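Local coordinates for coenzyme F420-dependent N(5),N(10)-methenyltetrahydromethanopterin reductase-related protein (Desulfurobacterium thermolithotrophum DSM 11699, PDB 6HUZ) that binds the iron-guanylylpyridinol cofactor and, as a bacterial paralog of [Fe]-hydrogenase, uses tetrahydrofolate derivatives as substrates, at residues Val5-Tyr14 and Pro29-Val37; Asp45-Ile53 and Gly68-Ala78. One frame throughout, in Å; residues are numbered along the deposited sequence.

Contact 1 closes before contact 2 opens along the chain, and their centres lie about 12 Å apart, on the same side of the chain's centre. Both reach the same parallel sheet, where strands 2-6 and 45-49 are neighbours and strand 70-72 is outermost within this chain; helix 32-41 leads from contact 1 into strand 45-49. Val5 N meets Thr47 O between the adjacent strands, and Phe8 N, just past the first strand, is probably hydrogen-bonded to Asp50 OD2, just past the second. The cofactor lies across these strand ends: contact 1 supplies backbone N-H groups to its phosphate and ribose, while contact 2 supplies carboxylates to its ribose and guanine.

Contact 1. Residues Val5-Tyr14 and Pro29-Val37; sequences VYGFGSLNYY and PYGGSAMAV. With FE9 (iron-guanylyl pyridinol cofactor), chain B.
Phe8 sets its CG anti to the backbone N (chi1 -167°), which lays one ring face on Ser33, while Tyr14, with CG anti to its carbonyl carbon (chi1 -56°), brings its ring against Tyr30. Ser33 CB stands 3.5 Å from the centroid of the Phe8 ring and almost on its normal, a CH-pi contact; Pro29 CB comes in obliquely, 3.7 Å from Phe8 CE2. The backbone ties the same pair together, since Ser33 N donates to Phe8 O at 2.8 Å, arriving 32° out of the carbonyl plane. Phe8 sits in the glycine-bearing turn after the first strand of a Rossmann-type domain, and that turn faces the start of helix 32-41. Gly9 N donates a hydrogen bond to the ribose O3' of the cofactor at 2.8 Å, and Ser10 N reaches the phosphate O1P at 2.8 Å. Glycine is needed on both sides: a CB on Gly9 would run into Tyr30 O, and one on Gly32 into Gly7 O, which instead takes a CA-H...O contact from Gly32 CA at 3.5 Å. The Tyr14 and Tyr30 side chains cross obliquely, Tyr14 CD2 3.7 Å from Tyr30 CB, and Tyr14 OH lies 3.1 Å from the pyridinol C2.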
loop_
_atom_site.group_PDB
_atom_site.type_symbol
_atom_site.label_atom_id
_atom_site.label_comp_id
_atom_site.label_asym_id
_atom_site.label_seq_id
_atom_site.Cartn_x
_atom_site.Cartn_y
_atom_site.Cartn_z
ATOM N N VAL A 5 8.247 17.057 -29.838
ATOM C CA VAL A 5 8.110 15.761 -29.181
ATOM C C VAL A 5 9.462 15.145 -29.363
ATOM O O VAL A 5 9.983 15.123 -30.482
ATOM C CB VAL A 5 6.997 14.896 -29.807
ATOM C CG1 VAL A 5 7.051 13.468 -29.257
ATOM C CG2 VAL A 5 5.620 15.532 -29.550
ATOM N N TYR A 6 10.049 14.671 -28.288
ATOM C CA TYR A 6 11.366 14.053 -28.338
ATOM C C TYR A 6 11.177 12.561 -28.231
ATOM O O TYR A 6 10.728 12.116 -27.200
ATOM C CB TYR A 6 12.226 14.588 -27.188
ATOM C CG TYR A 6 12.774 15.968 -27.491
ATOM C CD1 TYR A 6 13.940 16.128 -28.223
ATOM C CD2 TYR A 6 12.114 17.111 -27.061
ATOM C CE1 TYR A 6 14.421 17.394 -28.552
ATOM C CE2 TYR A 6 12.590 18.385 -27.380
ATOM C CZ TYR A 6 13.766 18.520 -28.093
ATOM O OH TYR A 6 14.241 19.777 -28.409
ATOM N N GLY A 7 11.486 11.811 -29.288
ATOM C CA GLY A 7 11.337 10.357 -29.302
ATOM C C GLY A 7 10.218 9.871 -30.203
ATOM O O GLY A 7 9.080 10.291 -30.055
ATOM N N PHE A 8 10.527 8.993 -31.164
ATOM C CA PHE A 8 9.494 8.497 -32.087
ATOM C C PHE A 8 8.565 7.482 -31.420
ATOM O O PHE A 8 7.361 7.484 -31.687
ATOM C CB PHE A 8 10.152 7.829 -33.315
ATOM C CG PHE A 8 9.208 7.570 -34.471
ATOM C CD1 PHE A 8 8.969 8.550 -35.430
ATOM C CD2 PHE A 8 8.557 6.351 -34.597
ATOM C CE1 PHE A 8 8.118 8.306 -36.511
ATOM C CE2 PHE A 8 7.694 6.115 -35.666
ATOM C CZ PHE A 8 7.486 7.092 -36.625
ATOM N N GLY A 9 9.159 6.611 -30.618
ATOM C CA GLY A 9 8.505 5.512 -29.916
ATOM C C GLY A 9 9.118 4.263 -30.528
ATOM O O GLY A 9 9.444 4.283 -31.714
ATOM N N SER A 10 9.325 3.181 -29.759
ATOM C CA SER A 10 9.943 1.985 -30.317
ATOM C C SER A 10 9.046 1.145 -31.232
ATOM O O SER A 10 8.172 0.430 -30.759
ATOM C CB SER A 10 10.520 1.103 -29.229
ATOM O OG SER A 10 10.794 -0.210 -29.705
ATOM N N LEU A 11 9.296 1.182 -32.526
ATOM C CA LEU A 11 8.512 0.398 -33.484
ATOM C C LEU A 11 8.517 -1.117 -33.136
ATOM O O LEU A 11 7.463 -1.761 -33.129
ATOM C CB LEU A 11 9.060 0.597 -34.892
ATOM C CG LEU A 11 8.779 1.965 -35.517
ATOM C CD1 LEU A 11 9.728 2.232 -36.684
ATOM C CD2 LEU A 11 7.350 2.056 -36.018
ATOM N N ASN A 12 9.680 -1.678 -32.825
ATOM C CA ASN A 12 9.750 -3.107 -32.487
ATOM C C ASN A 12 9.027 -3.446 -31.208
ATOM O O ASN A 12 8.410 -4.506 -31.119
ATOM C CB ASN A 12 11.198 -3.574 -32.364
ATOM C CG ASN A 12 11.892 -3.679 -33.676
ATOM O OD1 ASN A 12 11.254 -3.704 -34.731
ATOM N ND2 ASN A 12 13.216 -3.744 -33.645
ATOM N N TYR A 13 9.109 -2.590 -30.200
ATOM C CA TYR A 13 8.442 -2.959 -28.956
ATOM C C TYR A 13 6.934 -3.017 -29.139
ATOM O O TYR A 13 6.328 -4.009 -28.742
ATOM C CB TYR A 13 8.824 -2.052 -27.779
ATOM C CG TYR A 13 8.133 -2.521 -26.515
ATOM C CD1 TYR A 13 8.682 -3.540 -25.740
ATOM C CD2 TYR A 13 6.874 -2.049 -26.171
ATOM C CE1 TYR A 13 8.026 -4.024 -24.617
ATOM C CE2 TYR A 13 6.205 -2.526 -25.048
ATOM C CZ TYR A 13 6.783 -3.527 -24.282
ATOM O OH TYR A 13 6.146 -4.041 -23.186
ATOM N N TYR A 14 6.343 -1.994 -29.777
ATOM C CA TYR A 14 4.898 -1.941 -29.973
ATOM C C TYR A 14 4.347 -2.883 -31.035
ATOM O O TYR A 14 3.134 -3.012 -31.125
ATOM C CB TYR A 14 4.452 -0.503 -30.264
ATOM C CG TYR A 14 4.864 0.480 -29.193
ATOM C CD1 TYR A 14 4.467 0.305 -27.872
ATOM C CD2 TYR A 14 5.548 1.643 -29.517
ATOM C CE1 TYR A 14 4.818 1.219 -26.882
ATOM C CE2 TYR A 14 5.872 2.584 -28.544
ATOM C CZ TYR A 14 5.508 2.365 -27.227
ATOM O OH TYR A 14 5.835 3.282 -26.263
ATOM N N PRO A 29 2.158 4.131 -36.517
ATOM C CA PRO A 29 3.124 4.301 -35.426
ATOM C C PRO A 29 2.485 4.681 -34.092
ATOM O O PRO A 29 1.554 5.478 -34.038
ATOM C CB PRO A 29 4.033 5.398 -35.964
ATOM C CG PRO A 29 3.075 6.293 -36.717
ATOM C CD PRO A 29 2.104 5.333 -37.378
ATOM N N TYR A 30 3.008 4.101 -33.018
ATOM C CA TYR A 30 2.540 4.329 -31.660
ATOM C C TYR A 30 3.569 5.158 -30.905
ATOM O O TYR A 30 4.736 5.195 -31.295
ATOM C CB TYR A 30 2.407 2.976 -30.945
ATOM C CG TYR A 30 1.319 2.082 -31.503
ATOM C CD1 TYR A 30 -0.025 2.367 -31.281
ATOM C CD2 TYR A 30 1.632 0.906 -32.172
ATOM C CE1 TYR A 30 -1.028 1.515 -31.730
ATOM C CE2 TYR A 30 0.638 0.060 -32.655
ATOM C CZ TYR A 30 -0.694 0.359 -32.419
ATOM O OH TYR A 30 -1.681 -0.490 -32.880
ATOM N N GLY A 31 3.131 5.795 -29.826
ATOM C CA GLY A 31 4.009 6.590 -28.976
ATOM C C GLY A 31 4.132 8.051 -29.349
ATOM O O GLY A 31 3.147 8.677 -29.720
ATOM N N GLY A 32 5.337 8.591 -29.228
ATOM C CA GLY A 32 5.628 9.992 -29.510
ATOM C C GLY A 32 5.183 10.420 -30.886
ATOM O O GLY A 32 4.662 11.520 -31.062
ATOM N N SER A 33 5.420 9.535 -31.873
ATOM C CA SER A 33 5.035 9.751 -33.262
ATOM C C SER A 33 3.531 10.004 -33.363
ATOM O O SER A 33 3.117 10.936 -34.055
ATOM C CB SER A 33 5.372 8.502 -34.078
ATOM O OG SER A 33 4.850 7.365 -33.404
ATOM N N ALA A 34 2.718 9.165 -32.700
ATOM C CA ALA A 34 1.250 9.303 -32.733
ATOM C C ALA A 34 0.821 10.638 -32.102
ATOM O O ALA A 34 -0.072 11.299 -32.628
ATOM C CB ALA A 34 0.598 8.148 -31.954
ATOM N N MET A 35 1.455 11.002 -30.969
ATOM C CA MET A 35 1.198 12.239 -30.240
ATOM C C MET A 35 1.471 13.408 -31.184
ATOM O O MET A 35 0.661 14.317 -31.290
ATOM C CB MET A 35 2.117 12.353 -29.018
ATOM C CG MET A 35 1.707 11.444 -27.870
ATOM S SD MET A 35 2.824 11.590 -26.483
ATOM C CE MET A 35 2.582 13.255 -26.022
ATOM N N ALA A 36 2.609 13.395 -31.834
ATOM C CA ALA A 36 3.010 14.443 -32.812
ATOM C C ALA A 36 1.983 14.590 -33.924
ATOM O O ALA A 36 1.570 15.693 -34.235
ATOM C CB ALA A 36 4.364 14.098 -33.416
ATOM N N VAL A 37 1.587 13.482 -34.543
ATOM C CA VAL A 37 0.593 13.489 -35.612
ATOM C C VAL A 37 -0.703 14.140 -35.115
ATOM O O VAL A 37 -1.287 14.973 -35.822
ATOM C CB VAL A 37 0.363 12.053 -36.150
ATOM C CG1 VAL A 37 -0.983 11.934 -36.878
ATOM C CG2 VAL A 37 1.514 11.640 -37.081
HETATM O O2 FE9 B . 6.025 2.183 -23.106
HETATM FE FE FE9 B . 4.519 4.785 -21.939
HETATM C C1F FE9 B . 3.628 4.660 -23.534
HETATM O O1F FE9 B . 3.075 4.588 -24.519
HETATM C C2F FE9 B . 2.928 5.215 -21.131
HETATM O O2F FE9 B . 1.948 5.511 -20.653
HETATM C C8 FE9 B . 5.016 6.612 -22.147
HETATM O O18 FE9 B . 4.265 7.534 -21.882
HETATM C C7 FE9 B . 6.419 6.914 -22.649
HETATM C C6 FE9 B . 6.983 5.598 -23.101
HETATM N N1 FE9 B . 6.211 4.448 -22.861
HETATM C C5 FE9 B . 8.283 5.542 -23.787
HETATM C C5M FE9 B . 9.079 6.802 -23.976
HETATM C C4 FE9 B . 8.785 4.229 -24.225
HETATM C C3 FE9 B . 7.966 3.014 -23.961
HETATM C C3M FE9 B . 8.404 1.639 -24.398
HETATM C C2 FE9 B . 6.636 3.181 -23.264
HETATM O O3P FE9 B . 10.027 4.197 -24.782
HETATM P P1 FE9 B . 10.293 4.074 -26.371
HETATM O O1P FE9 B . 9.106 3.542 -27.022
HETATM O O2P FE9 B . 11.465 2.976 -26.561
HETATM O "O5'" FE9 B . 10.667 5.541 -26.867
HETATM C "C5'" FE9 B . 11.903 6.163 -26.553
HETATM C "C4'" FE9 B . 12.334 6.914 -27.808
HETATM O "O4'" FE9 B . 13.476 7.711 -27.518
HETATM C "C1'" FE9 B . 14.283 7.751 -28.687
HETATM C "C2'" FE9 B . 14.195 6.340 -29.228
HETATM O "O2'" FE9 B . 14.556 6.216 -30.610
HETATM C "C3'" FE9 B . 12.738 5.986 -28.953
HETATM O "O3'" FE9 B . 11.889 6.226 -30.076
HETATM N N9A FE9 B . 15.631 8.243 -28.345
HETATM C C4A FE9 B . 15.926 9.521 -28.392
HETATM N N3A FE9 B . 15.233 10.614 -28.788
HETATM C C2A FE9 B . 15.851 11.814 -28.780
HETATM N N2A FE9 B . 15.110 12.884 -29.143
HETATM N N1A FE9 B . 17.135 11.992 -28.416
HETATM C C6A FE9 B . 17.932 10.968 -28.062
HETATM O O6A FE9 B . 19.109 11.150 -27.711
HETATM C C5A FE9 B . 17.340 9.629 -28.011
HETATM N N7A FE9 B . 17.758 8.392 -27.704
HETATM C C8A FE9 B . 16.706 7.558 -27.909
HETATM O O HOH W 1 6.738 3.769 -32.875
HETATM O O HOH W 2 4.542 2.725 -21.041
#

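Contact 2. Residues Asp45-Ile53 and Gly68-Ala78; sequences DVTLSDPNI and GVKLTTDDIEA. With FE9 (iron-guanylyl pyridinol cofactor), chain B.
Thr47, Leu48 and Ser49 pair in parallel with Lys70, Leu71 and Thr72, so that the second strand of the beta-alpha-beta unit running through helix 58-66 comes home beside the first. Four backbone bonds join them, from Lys70 N to Val46 O at one end to Asp50 N and Thr72 O at the other. Leu48 and Leu71 lie side by side on one face, CB of Leu48 3.9 Å from CD2 of Leu71, and Ile53 CD1 adds to this patch towards helix 58-66. On the other face, Thr47 and Thr72 touch through their CG2 methyls, and Ser49 CB rests 3.6 Å from Ala78 CB. With its OG anti to the backbone N (chi1 -172°), Ser49 donates to the anti lone pair of Asp75 OD1 at 2.7 Å. That bond fixes a carboxylate that reads the guanine edge with both oxygens: Asp75 OD1 accepts from N2A of the cofactor at 3.0 Å, and Asp75 OD2 from N1A at 3.0 Å, almost perfectly straight. Pro51 lays CG and CD over the base. Asp50 OD2 takes both ribose hydroxyls, O2' at 2.9 Å and O3' at 3.1 Å, and Phe8 N donates to it as well, while Asp50 OD1 is held in an Asx turn by Asn52 N at 2.7 Å. With an alanine here instead of Asp50, the two sugar hydroxyls and Phe8 N would probably lose the acceptor they share, and the Asx turn that ties Asn52 N to this carboxylate would be undone. Asp74 caps the following helix through Glu77 N. An acidic residue just past the second strand, gripping a ribose diol, is the familiar arrangement of Rossmann-type nucleotide sites, used here for a guanylyl group.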
loop_
_atom_site.group_PDB
_atom_site.type_symbol
_atom_site.label_atom_id
_atom_site.label_comp_id
_atom_site.label_asym_id
_atom_site.label_seq_id
_atom_site.Cartn_x
_atom_site.Cartn_y
_atom_site.Cartn_z
ATOM N N ASP A 45 2.227 23.614 -34.651
ATOM C CA ASP A 45 3.441 23.578 -35.457
ATOM C C ASP A 45 4.325 22.579 -34.714
ATOM O O ASP A 45 4.960 22.897 -33.706
ATOM C CB ASP A 45 4.029 24.979 -35.581
ATOM C CG ASP A 45 3.150 25.900 -36.423
ATOM O OD1 ASP A 45 2.675 25.456 -37.496
ATOM O OD2 ASP A 45 2.933 27.061 -36.011
ATOM N N VAL A 46 4.308 21.338 -35.202
ATOM C CA VAL A 46 4.978 20.225 -34.565
ATOM C C VAL A 46 6.271 19.720 -35.194
ATOM O O VAL A 46 6.379 19.524 -36.411
ATOM C CB VAL A 46 3.949 19.080 -34.494
ATOM C CG1 VAL A 46 4.492 17.901 -33.694
ATOM C CG2 VAL A 46 2.634 19.563 -33.889
ATOM N N THR A 47 7.246 19.487 -34.325
ATOM C CA THR A 47 8.549 18.943 -34.673
ATOM C C THR A 47 8.747 17.681 -33.845
ATOM O O THR A 47 8.412 17.661 -32.650
ATOM C CB THR A 47 9.667 19.916 -34.316
ATOM O OG1 THR A 47 9.456 21.139 -35.012
ATOM C CG2 THR A 47 11.040 19.378 -34.683
ATOM N N LEU A 48 9.299 16.634 -34.468
ATOM C CA LEU A 48 9.598 15.394 -33.770
ATOM C C LEU A 48 11.075 15.155 -33.996
ATOM O O LEU A 48 11.540 15.043 -35.138
ATOM C CB LEU A 48 8.773 14.189 -34.220
ATOM C CG LEU A 48 8.999 12.954 -33.327
ATOM C CD1 LEU A 48 7.695 12.303 -32.926
ATOM C CD2 LEU A 48 9.953 11.962 -33.995
ATOM N N SER A 49 11.819 15.143 -32.914
ATOM C CA SER A 49 13.246 14.939 -32.954
ATOM C C SER A 49 13.557 13.552 -32.426
ATOM O O SER A 49 13.072 13.165 -31.361
ATOM C CB SER A 49 13.961 15.991 -32.117
ATOM O OG SER A 49 15.365 15.924 -32.300
ATOM N N ASP A 50 14.353 12.795 -33.176
ATOM C CA ASP A 50 14.755 11.446 -32.765
ATOM C C ASP A 50 16.016 11.112 -33.534
ATOM O O ASP A 50 16.053 11.287 -34.734
ATOM C CB ASP A 50 13.663 10.406 -33.035
ATOM C CG ASP A 50 13.991 9.025 -32.494
ATOM O OD1 ASP A 50 15.061 8.490 -32.837
ATOM O OD2 ASP A 50 13.174 8.480 -31.736
ATOM N N PRO A 51 17.065 10.619 -32.876
ATOM C CA PRO A 51 18.301 10.301 -33.604
ATOM C C PRO A 51 18.193 9.173 -34.618
ATOM O O PRO A 51 19.034 9.085 -35.498
ATOM C CB PRO A 51 19.276 9.903 -32.478
ATOM C CG PRO A 51 18.432 9.434 -31.393
ATOM C CD PRO A 51 17.193 10.303 -31.439
ATOM N N ASN A 52 17.190 8.300 -34.484
ATOM C CA ASN A 52 17.033 7.155 -35.374
ATOM C C ASN A 52 15.911 7.274 -36.401
ATOM O O ASN A 52 15.404 6.256 -36.862
ATOM C CB ASN A 52 16.846 5.892 -34.523
ATOM C CG ASN A 52 17.793 5.778 -33.347
ATOM O OD1 ASN A 52 18.919 5.298 -33.464
ATOM N ND2 ASN A 52 17.359 6.217 -32.176
ATOM N N ILE A 53 15.534 8.496 -36.790
ATOM C CA ILE A 53 14.491 8.700 -37.803
ATOM C C ILE A 53 14.777 7.893 -39.105
ATOM O O ILE A 53 13.845 7.422 -39.750
ATOM C CB ILE A 53 14.380 10.227 -38.111
ATOM C CG1 ILE A 53 13.459 10.944 -37.097
ATOM C CG2 ILE A 53 13.944 10.486 -39.528
ATOM C CD1 ILE A 53 12.054 10.402 -36.959
ATOM N N GLY A 68 1.913 16.957 -41.265
ATOM C CA GLY A 68 2.516 18.258 -41.007
ATOM C C GLY A 68 3.668 18.241 -40.014
ATOM O O GLY A 68 4.247 19.297 -39.729
ATOM N N VAL A 69 4.023 17.042 -39.478
ATOM C CA VAL A 69 5.111 16.899 -38.504
ATOM C C VAL A 69 6.466 17.078 -39.174
ATOM O O VAL A 69 6.748 16.436 -40.182
ATOM C CB VAL A 69 5.065 15.524 -37.782
ATOM C CG1 VAL A 69 6.293 15.330 -36.885
ATOM C CG2 VAL A 69 3.793 15.376 -36.954
ATOM N N LYS A 70 7.315 17.918 -38.590
ATOM C CA LYS A 70 8.655 18.159 -39.106
ATOM C C LYS A 70 9.574 17.151 -38.440
ATOM O O LYS A 70 9.701 17.154 -37.211
ATOM C CB LYS A 70 9.109 19.582 -38.771
ATOM C CG LYS A 70 8.812 20.586 -39.873
ATOM C CD LYS A 70 9.061 22.029 -39.430
ATOM C CE LYS A 70 10.514 22.299 -39.110
ATOM N NZ LYS A 70 10.815 23.755 -39.057
ATOM N N LEU A 71 10.208 16.260 -39.204
ATOM C CA LEU A 71 11.098 15.278 -38.566
ATOM C C LEU A 71 12.540 15.749 -38.586
ATOM O O LEU A 71 12.992 16.308 -39.598
ATOM C CB LEU A 71 11.017 13.914 -39.276
ATOM C CG LEU A 71 9.652 13.257 -39.297
ATOM C CD1 LEU A 71 9.683 11.993 -40.123
ATOM C CD2 LEU A 71 9.166 12.941 -37.870
ATOM N N THR A 72 13.279 15.482 -37.502
ATOM C CA THR A 72 14.703 15.842 -37.384
ATOM C C THR A 72 15.449 14.919 -36.406
ATOM O O THR A 72 14.813 14.221 -35.618
ATOM C CB THR A 72 14.843 17.296 -36.903
ATOM O OG1 THR A 72 16.235 17.621 -36.870
ATOM C CG2 THR A 72 14.233 17.515 -35.514
ATOM N N THR A 73 16.808 14.915 -36.471
ATOM C CA THR A 73 17.669 14.125 -35.574
ATOM C C THR A 73 18.432 15.075 -34.628
ATOM O O THR A 73 19.140 14.611 -33.739
ATOM C CB THR A 73 18.716 13.280 -36.351
ATOM O OG1 THR A 73 19.621 14.151 -37.042
ATOM C CG2 THR A 73 18.079 12.293 -37.324
ATOM N N ASP A 74 18.286 16.395 -34.829
ATOM C CA ASP A 74 18.963 17.435 -34.054
ATOM C C ASP A 74 18.076 17.924 -32.911
ATOM O O ASP A 74 17.136 18.691 -33.129
ATOM C CB ASP A 74 19.320 18.595 -35.009
ATOM C CG ASP A 74 20.348 19.578 -34.484
ATOM O OD1 ASP A 74 20.503 19.675 -33.243
ATOM O OD2 ASP A 74 20.990 20.264 -35.315
ATOM N N ASP A 75 18.381 17.478 -31.696
ATOM C CA ASP A 75 17.627 17.832 -30.492
ATOM C C ASP A 75 17.780 19.295 -30.136
ATOM O O ASP A 75 16.814 19.924 -29.722
ATOM C CB ASP A 75 18.092 16.985 -29.295
ATOM C CG ASP A 75 17.705 15.516 -29.310
ATOM O OD1 ASP A 75 16.892 15.120 -30.173
ATOM O OD2 ASP A 75 18.223 14.764 -28.462
ATOM N N ILE A 76 18.992 19.842 -30.290
ATOM C CA ILE A 76 19.238 21.252 -29.986
ATOM C C ILE A 76 18.474 22.152 -30.957
ATOM O O ILE A 76 17.838 23.116 -30.540
ATOM C CB ILE A 76 20.755 21.576 -29.981
ATOM C CG1 ILE A 76 21.421 21.006 -28.710
ATOM C CG2 ILE A 76 20.970 23.093 -30.079
ATOM C CD1 ILE A 76 22.924 21.246 -28.615
ATOM N N GLU A 77 18.527 21.857 -32.242
ATOM C CA GLU A 77 17.823 22.693 -33.202
ATOM C C GLU A 77 16.326 22.566 -33.006
ATOM O O GLU A 77 15.604 23.548 -33.164
ATOM C CB GLU A 77 18.231 22.366 -34.640
ATOM C CG GLU A 77 19.477 23.111 -35.085
ATOM C CD GLU A 77 19.329 24.620 -35.112
ATOM O OE1 GLU A 77 18.383 25.118 -35.765
ATOM O OE2 GLU A 77 20.164 25.308 -34.477
ATOM N N ALA A 78 15.859 21.368 -32.633
ATOM C CA ALA A 78 14.443 21.112 -32.408
ATOM C C ALA A 78 13.895 21.909 -31.217
ATOM O O ALA A 78 12.692 22.150 -31.155
ATOM C CB ALA A 78 14.224 19.624 -32.159
HETATM O O2 FE9 B . 6.025 2.183 -23.106
HETATM FE FE FE9 B . 4.519 4.785 -21.939
HETATM C C1F FE9 B . 3.628 4.660 -23.534
HETATM O O1F FE9 B . 3.075 4.588 -24.519
HETATM C C2F FE9 B . 2.928 5.215 -21.131
HETATM O O2F FE9 B . 1.948 5.511 -20.653
HETATM C C8 FE9 B . 5.016 6.612 -22.147
HETATM O O18 FE9 B . 4.265 7.534 -21.882
HETATM C C7 FE9 B . 6.419 6.914 -22.649
HETATM C C6 FE9 B . 6.983 5.598 -23.101
HETATM N N1 FE9 B . 6.211 4.448 -22.861
HETATM C C5 FE9 B . 8.283 5.542 -23.787
HETATM C C5M FE9 B . 9.079 6.802 -23.976
HETATM C C4 FE9 B . 8.785 4.229 -24.225
HETATM C C3 FE9 B . 7.966 3.014 -23.961
HETATM C C3M FE9 B . 8.404 1.639 -24.398
HETATM C C2 FE9 B . 6.636 3.181 -23.264
HETATM O O3P FE9 B . 10.027 4.197 -24.782
HETATM P P1 FE9 B . 10.293 4.074 -26.371
HETATM O O1P FE9 B . 9.106 3.542 -27.022
HETATM O O2P FE9 B . 11.465 2.976 -26.561
HETATM O "O5'" FE9 B . 10.667 5.541 -26.867
HETATM C "C5'" FE9 B . 11.903 6.163 -26.553
HETATM C "C4'" FE9 B . 12.334 6.914 -27.808
HETATM O "O4'" FE9 B . 13.476 7.711 -27.518
HETATM C "C1'" FE9 B . 14.283 7.751 -28.687
HETATM C "C2'" FE9 B . 14.195 6.340 -29.228
HETATM O "O2'" FE9 B . 14.556 6.216 -30.610
HETATM C "C3'" FE9 B . 12.738 5.986 -28.953
HETATM O "O3'" FE9 B . 11.889 6.226 -30.076
HETATM N N9A FE9 B . 15.631 8.243 -28.345
HETATM C C4A FE9 B . 15.926 9.521 -28.392
HETATM N N3A FE9 B . 15.233 10.614 -28.788
HETATM C C2A FE9 B . 15.851 11.814 -28.780
HETATM N N2A FE9 B . 15.110 12.884 -29.143
HETATM N N1A FE9 B . 17.135 11.992 -28.416
HETATM C C6A FE9 B . 17.932 10.968 -28.062
HETATM O O6A FE9 B . 19.109 11.150 -27.711
HETATM C C5A FE9 B . 17.340 9.629 -28.011
HETATM N N7A FE9 B . 17.758 8.392 -27.704
HETATM C C8A FE9 B . 16.706 7.558 -27.909
HETATM O O HOH W 3 2.781 20.519 -37.596
HETATM O O HOH W 2 4.542 2.725 -21.041
#